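Local coordinates for protein putative Ribokinase II (Escherichia coli O6, PDB 3IQ0) that probably phosphorylates ribose or a related sugar, using magnesium and ATP, as a carbohydrate kinase of the pfkB (ribokinase) family, at residues A279-V291 with T300-R312. Residues are numbered along the deposited sequence; the frame is centred on the assembly and turned at random.
With ATP (adenosine-5'-triphosphate), chain G.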
loop_
_atom_site.group_PDB
_atom_site.type_symbol
_atom_site.label_atom_id
_atom_site.label_comp_id
_atom_site.label_asym_id
_atom_site.label_seq_id
_atom_site.Cartn_x
_atom_site.Cartn_y
_atom_site.Cartn_z
ATOM N N ALA B 279 21.574 -2.948 32.638
ATOM C CA ALA B 279 20.918 -3.078 31.348
ATOM C C ALA B 279 19.391 -3.100 31.454
ATOM O O ALA B 279 18.699 -2.534 30.608
ATOM C CB ALA B 279 21.417 -4.332 30.647
ATOM N N LEU B 280 18.863 -3.747 32.491
ATOM C CA LEU B 280 17.422 -3.810 32.658
ATOM C C LEU B 280 16.836 -2.443 33.015
ATOM O O LEU B 280 15.768 -2.075 32.521
ATOM C CB LEU B 280 17.044 -4.831 33.735
ATOM C CG LEU B 280 15.544 -5.132 33.815
ATOM C CD1 LEU B 280 15.107 -5.866 32.561
ATOM C CD2 LEU B 280 15.245 -5.974 35.048
ATOM N N GLN B 281 17.522 -1.688 33.868
ATOM C CA GLN B 281 17.007 -0.378 34.236
ATOM C C GLN B 281 17.088 0.571 33.039
ATOM O O GLN B 281 16.207 1.400 32.847
ATOM C CB GLN B 281 17.780 0.207 35.431
ATOM C CG GLN B 281 19.080 0.910 35.084
ATOM C CD GLN B 281 19.762 1.524 36.307
ATOM O OE1 GLN B 281 19.171 2.329 37.032
ATOM N NE2 GLN B 281 21.013 1.143 36.536
ATOM N N TYR B 282 18.147 0.447 32.239
ATOM C CA TYR B 282 18.321 1.296 31.055
ATOM C C TYR B 282 17.290 0.959 29.981
ATOM O O TYR B 282 16.702 1.854 29.376
ATOM C CB TYR B 282 19.738 1.152 30.489
ATOM C CG TYR B 282 20.706 2.159 31.071
ATOM C CD1 TYR B 282 20.971 2.188 32.437
ATOM C CD2 TYR B 282 21.308 3.125 30.264
ATOM C CE1 TYR B 282 21.803 3.154 32.988
ATOM C CE2 TYR B 282 22.142 4.096 30.806
ATOM C CZ TYR B 282 22.381 4.105 32.171
ATOM O OH TYR B 282 23.181 5.079 32.724
ATOM N N ALA B 283 17.073 -0.334 29.746
ATOM C CA ALA B 283 16.086 -0.760 28.763
ATOM C C ALA B 283 14.725 -0.250 29.224
ATOM O O ALA B 283 13.976 0.335 28.448
ATOM C CB ALA B 283 16.064 -2.283 28.652
ATOM N N ASN B 284 14.420 -0.474 30.499
ATOM C CA ASN B 284 13.157 -0.049 31.093
ATOM C C ASN B 284 12.947 1.452 30.901
ATOM O O ASN B 284 11.877 1.895 30.490
ATOM C CB ASN B 284 13.145 -0.412 32.586
ATOM C CG ASN B 284 11.852 -0.026 33.279
ATOM O OD1 ASN B 284 10.765 -0.168 32.722
ATOM N ND2 ASN B 284 11.965 0.448 34.517
ATOM N N ALA B 285 13.980 2.229 31.198
ATOM C CA ALA B 285 13.918 3.673 31.042
ATOM C C ALA B 285 13.769 4.042 29.569
ATOM O O ALA B 285 13.043 4.975 29.233
ATOM C CB ALA B 285 15.170 4.314 31.616
ATOM N N CYS B 286 14.456 3.314 28.694
ATOM C CA CYS B 286 14.374 3.591 27.258
ATOM C C CYS B 286 12.928 3.432 26.790
ATOM O O CYS B 286 12.359 4.319 26.145
ATOM C CB CYS B 286 15.281 2.641 26.473
ATOM S SG CYS B 286 15.444 3.054 24.712
ATOM N N GLY B 287 12.326 2.300 27.127
ATOM C CA GLY B 287 10.952 2.081 26.730
ATOM C C GLY B 287 10.032 3.147 27.296
ATOM O O GLY B 287 9.049 3.524 26.663
ATOM N N ALA B 288 10.350 3.632 28.491
ATOM C CA ALA B 288 9.538 4.658 29.142
ATOM C C ALA B 288 9.619 5.955 28.350
ATOM O O ALA B 288 8.608 6.605 28.092
ATOM C CB ALA B 288 10.026 4.887 30.563
ATOM N N LEU B 289 10.837 6.330 27.974
ATOM C CA LEU B 289 11.055 7.540 27.199
ATOM C C LEU B 289 10.384 7.427 25.839
ATOM O O LEU B 289 9.779 8.382 25.349
ATOM C CB LEU B 289 12.556 7.776 27.010
ATOM C CG LEU B 289 13.265 8.406 28.208
ATOM C CD1 LEU B 289 14.766 8.438 27.973
ATOM C CD2 LEU B 289 12.719 9.825 28.414
ATOM N N ALA B 290 10.504 6.254 25.233
ATOM C CA ALA B 290 9.934 5.987 23.920
ATOM C C ALA B 290 8.457 6.353 23.781
ATOM O O ALA B 290 8.066 7.028 22.829
ATOM C CB ALA B 290 10.130 4.519 23.570
ATOM N N VAL B 291 7.640 5.909 24.729
ATOM C CA VAL B 291 6.205 6.163 24.665
ATOM C C VAL B 291 5.786 7.614 24.878
ATOM O O VAL B 291 4.611 7.937 24.712
ATOM C CB VAL B 291 5.423 5.266 25.676
ATOM C CG1 VAL B 291 5.846 3.814 25.504
ATOM C CG2 VAL B 291 5.648 5.738 27.106
ATOM N N THR B 300 13.272 7.121 20.143
ATOM C CA THR B 300 14.532 6.491 20.534
ATOM C C THR B 300 15.380 7.492 21.315
ATOM O O THR B 300 15.235 8.705 21.139
ATOM C CB THR B 300 15.321 5.983 19.310
ATOM O OG1 THR B 300 15.693 7.087 18.478
ATOM C CG2 THR B 300 14.475 4.995 18.516
ATOM N N SER B 301 16.258 6.981 22.178
ATOM C CA SER B 301 17.086 7.842 23.011
ATOM C C SER B 301 18.580 7.542 22.962
ATOM O O SER B 301 18.994 6.414 22.674
ATOM C CB SER B 301 16.638 7.737 24.471
ATOM O OG SER B 301 15.264 7.994 24.635
ATOM N N ARG B 302 19.377 8.568 23.258
ATOM C CA ARG B 302 20.827 8.435 23.316
ATOM C C ARG B 302 21.123 7.939 24.723
ATOM O O ARG B 302 20.327 8.149 25.640
ATOM C CB ARG B 302 21.519 9.783 23.085
ATOM C CG ARG B 302 21.391 10.317 21.668
ATOM C CD ARG B 302 22.346 11.477 21.420
ATOM N NE ARG B 302 23.745 11.085 21.581
ATOM C CZ ARG B 302 24.780 11.890 21.358
ATOM N NH1 ARG B 302 24.581 13.139 20.964
ATOM N NH2 ARG B 302 26.018 11.449 21.532
ATOM N N LEU B 303 22.271 7.304 24.902
ATOM C CA LEU B 303 22.629 6.747 26.196
ATOM C C LEU B 303 22.497 7.716 27.370
ATOM O O LEU B 303 21.854 7.392 28.362
ATOM C CB LEU B 303 24.045 6.173 26.135
ATOM C CG LEU B 303 24.478 5.422 27.395
ATOM C CD1 LEU B 303 23.539 4.254 27.635
ATOM C CD2 LEU B 303 25.911 4.935 27.238
HETATM N N MSE B 304 23.076 8.907 27.266
HETATM C CA MSE B 304 22.969 9.844 28.374
HETATM C C MSE B 304 21.587 10.457 28.565
HETATM O O MSE B 304 21.296 11.021 29.622
HETATM C CB MSE B 304 24.042 10.926 28.276
HETATM C CG MSE B 304 25.430 10.394 28.623
HETATM SE SE MSE B 304 25.499 9.269 30.249
HETATM C CE MSE B 304 25.758 10.677 31.545
ATOM N N GLU B 305 20.718 10.349 27.563
ATOM C CA GLU B 305 19.370 10.877 27.745
ATOM C C GLU B 305 18.702 9.917 28.721
ATOM O O GLU B 305 17.965 10.336 29.601
ATOM C CB GLU B 305 18.603 10.939 26.418
ATOM C CG GLU B 305 19.272 11.839 25.388
ATOM C CD GLU B 305 18.494 11.978 24.088
ATOM O OE1 GLU B 305 17.970 10.964 23.582
ATOM O OE2 GLU B 305 18.427 13.115 23.561
ATOM N N ILE B 306 18.981 8.625 28.570
ATOM C CA ILE B 306 18.420 7.614 29.464
ATOM C C ILE B 306 18.996 7.836 30.868
ATOM O O ILE B 306 18.275 7.837 31.869
ATOM C CB ILE B 306 18.804 6.186 29.006
ATOM C CG1 ILE B 306 18.309 5.936 27.574
ATOM C CG2 ILE B 306 18.212 5.158 29.962
ATOM C CD1 ILE B 306 18.765 4.598 26.999
ATOM N N GLU B 307 20.307 8.034 30.918
ATOM C CA GLU B 307 21.035 8.254 32.160
ATOM C C GLU B 307 20.418 9.398 32.973
ATOM O O GLU B 307 20.135 9.255 34.166
ATOM C CB GLU B 307 22.496 8.564 31.826
ATOM C CG GLU B 307 23.462 8.492 32.990
ATOM C CD GLU B 307 23.220 9.565 34.030
ATOM O OE1 GLU B 307 23.094 10.751 33.650
ATOM O OE2 GLU B 307 23.169 9.215 35.230
ATOM N N THR B 308 20.214 10.534 32.321
ATOM C CA THR B 308 19.635 11.692 32.981
ATOM C C THR B 308 18.190 11.415 33.386
ATOM O O THR B 308 17.751 11.807 34.468
ATOM C CB THR B 308 19.690 12.916 32.059
ATOM O OG1 THR B 308 19.061 12.596 30.814
ATOM C CG2 THR B 308 21.122 13.322 31.799
ATOM N N PHE B 309 17.450 10.738 32.515
ATOM C CA PHE B 309 16.061 10.391 32.801
ATOM C C PHE B 309 16.022 9.644 34.132
ATOM O O PHE B 309 15.260 9.984 35.036
ATOM C CB PHE B 309 15.513 9.495 31.686
ATOM C CG PHE B 309 14.107 9.012 31.921
ATOM C CD1 PHE B 309 13.023 9.877 31.788
ATOM C CD2 PHE B 309 13.866 7.687 32.264
ATOM C CE1 PHE B 309 11.717 9.423 31.992
ATOM C CE2 PHE B 309 12.569 7.223 32.470
ATOM C CZ PHE B 309 11.494 8.089 32.334
ATOM N N ILE B 310 16.862 8.621 34.241
ATOM C CA ILE B 310 16.950 7.813 35.450
ATOM C C ILE B 310 17.377 8.674 36.633
ATOM O O ILE B 310 16.737 8.649 37.684
ATOM C CB ILE B 310 17.966 6.669 35.268
ATOM C CG1 ILE B 310 17.479 5.715 34.179
ATOM C CG2 ILE B 310 18.173 5.937 36.585
ATOM C CD1 ILE B 310 18.495 4.662 33.808
ATOM N N GLN B 311 18.460 9.429 36.459
ATOM C CA GLN B 311 18.968 10.302 37.514
ATOM C C GLN B 311 17.848 11.148 38.059
ATOM O O GLN B 311 17.252 10.828 39.091
ATOM C CB GLN B 311 20.033 11.267 36.991
ATOM C CG GLN B 311 21.347 10.659 36.595
ATOM C CD GLN B 311 22.374 11.719 36.244
ATOM O OE1 GLN B 311 22.025 12.783 35.721
ATOM N NE2 GLN B 311 23.649 11.434 36.513
ATOM N N ARG B 312 17.581 12.238 37.344
ATOM C CA ARG B 312 16.548 13.204 37.707
ATOM C C ARG B 312 15.487 12.619 38.608
ATOM O O ARG B 312 15.141 13.217 39.627
ATOM C CB ARG B 312 15.863 13.772 36.453
ATOM C CG ARG B 312 16.710 14.754 35.653
ATOM C CD ARG B 312 15.862 15.464 34.594
ATOM N NE ARG B 312 15.095 16.597 35.121
ATOM C CZ ARG B 312 14.072 17.164 34.481
ATOM N NH1 ARG B 312 13.686 16.698 33.299
ATOM N NH2 ARG B 312 13.454 18.215 34.999
HETATM P PG ATP G . 5.559 -4.618 21.229
HETATM O O1G ATP G . 5.332 -3.237 20.676
HETATM O O2G ATP G . 4.619 -5.631 20.625
HETATM O O3G ATP G . 7.002 -5.061 20.992
HETATM P PB ATP G . 5.921 -5.119 24.120
HETATM O O1B ATP G . 4.848 -5.697 24.991
HETATM O O2B ATP G . 7.062 -5.957 23.658
HETATM O O3B ATP G . 5.249 -4.482 22.801
HETATM P PA ATP G . 5.709 -3.023 26.053
HETATM O O1A ATP G . 4.631 -2.149 25.452
HETATM O O2A ATP G . 5.385 -3.989 27.128
HETATM O O3A ATP G . 6.463 -3.829 24.854
HETATM O "O5'" ATP G . 7.337 -2.380 26.500
HETATM C "C5'" ATP G . 8.595 -1.880 26.441
HETATM C "C4'" ATP G . 9.064 -1.700 27.863
HETATM O "O4'" ATP G . 8.838 -0.286 27.818
HETATM C "C3'" ATP G . 8.168 -2.072 29.096
HETATM O "O3'" ATP G . 8.445 -3.332 29.683
HETATM C "C2'" ATP G . 8.369 -0.913 29.969
HETATM O "O2'" ATP G . 9.571 -1.058 30.737
HETATM C "C1'" ATP G . 8.394 0.262 29.039
HETATM N N9 ATP G . 7.005 0.855 28.866
HETATM C C8 ATP G . 6.039 0.586 27.903
HETATM N N7 ATP G . 4.928 1.318 28.083
HETATM C C5 ATP G . 5.138 2.085 29.151
HETATM C C6 ATP G . 4.374 3.116 29.935
HETATM N N6 ATP G . 3.146 3.449 29.536
HETATM N N1 ATP G . 4.978 3.717 31.060
HETATM C C2 ATP G . 6.261 3.398 31.513
HETATM N N3 ATP G . 7.018 2.443 30.829
HETATM C C4 ATP G . 6.512 1.778 29.687
HETATM O O HOH W 1 13.985 5.895 24.177
#
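I306 fits as a knob among Y282, A285, C286 and L289, where two helices of this ribokinase-type fold, 279-290 and 303-312, cross almost perpendicularly, their segment axes at 94°. Small residues suit the crossing point: A285 CB meets I306 CG2 at 3.6 Å and also touches I310 CG1 and the edge of the F309 ring. Y282 is the reciprocal knob, set among L303, I306, E307 and I310. I310 CD1 lies over one face of the Y282 ring in a CH-pi contact, 4.1 Å from the centroid, while L303 CD1 approaches CE2 obliquely, and F274 packs edge-to-face on the same tyrosine. At the other end, L289 CG sits above the F309 ring, 4.0 Å from its centroid; with CG anti to the backbone N (chi1 177°), F309 reaches across so that its CZ also meets A288 CB. Another side of the helix borders the nucleotide, where G287, having no side chain, lets its CA come 3.4 Å from ATP O4', and N284 OD1 accepts a very short hydrogen bond (2.5 Å) from ATP O2'. Farther out, at the N-cap, R302 N donates to E305 OE1 from above the carboxylate plane. Beside it, S301 OG donates to a water, 2.5 Å away, that in turn donates to C286 O.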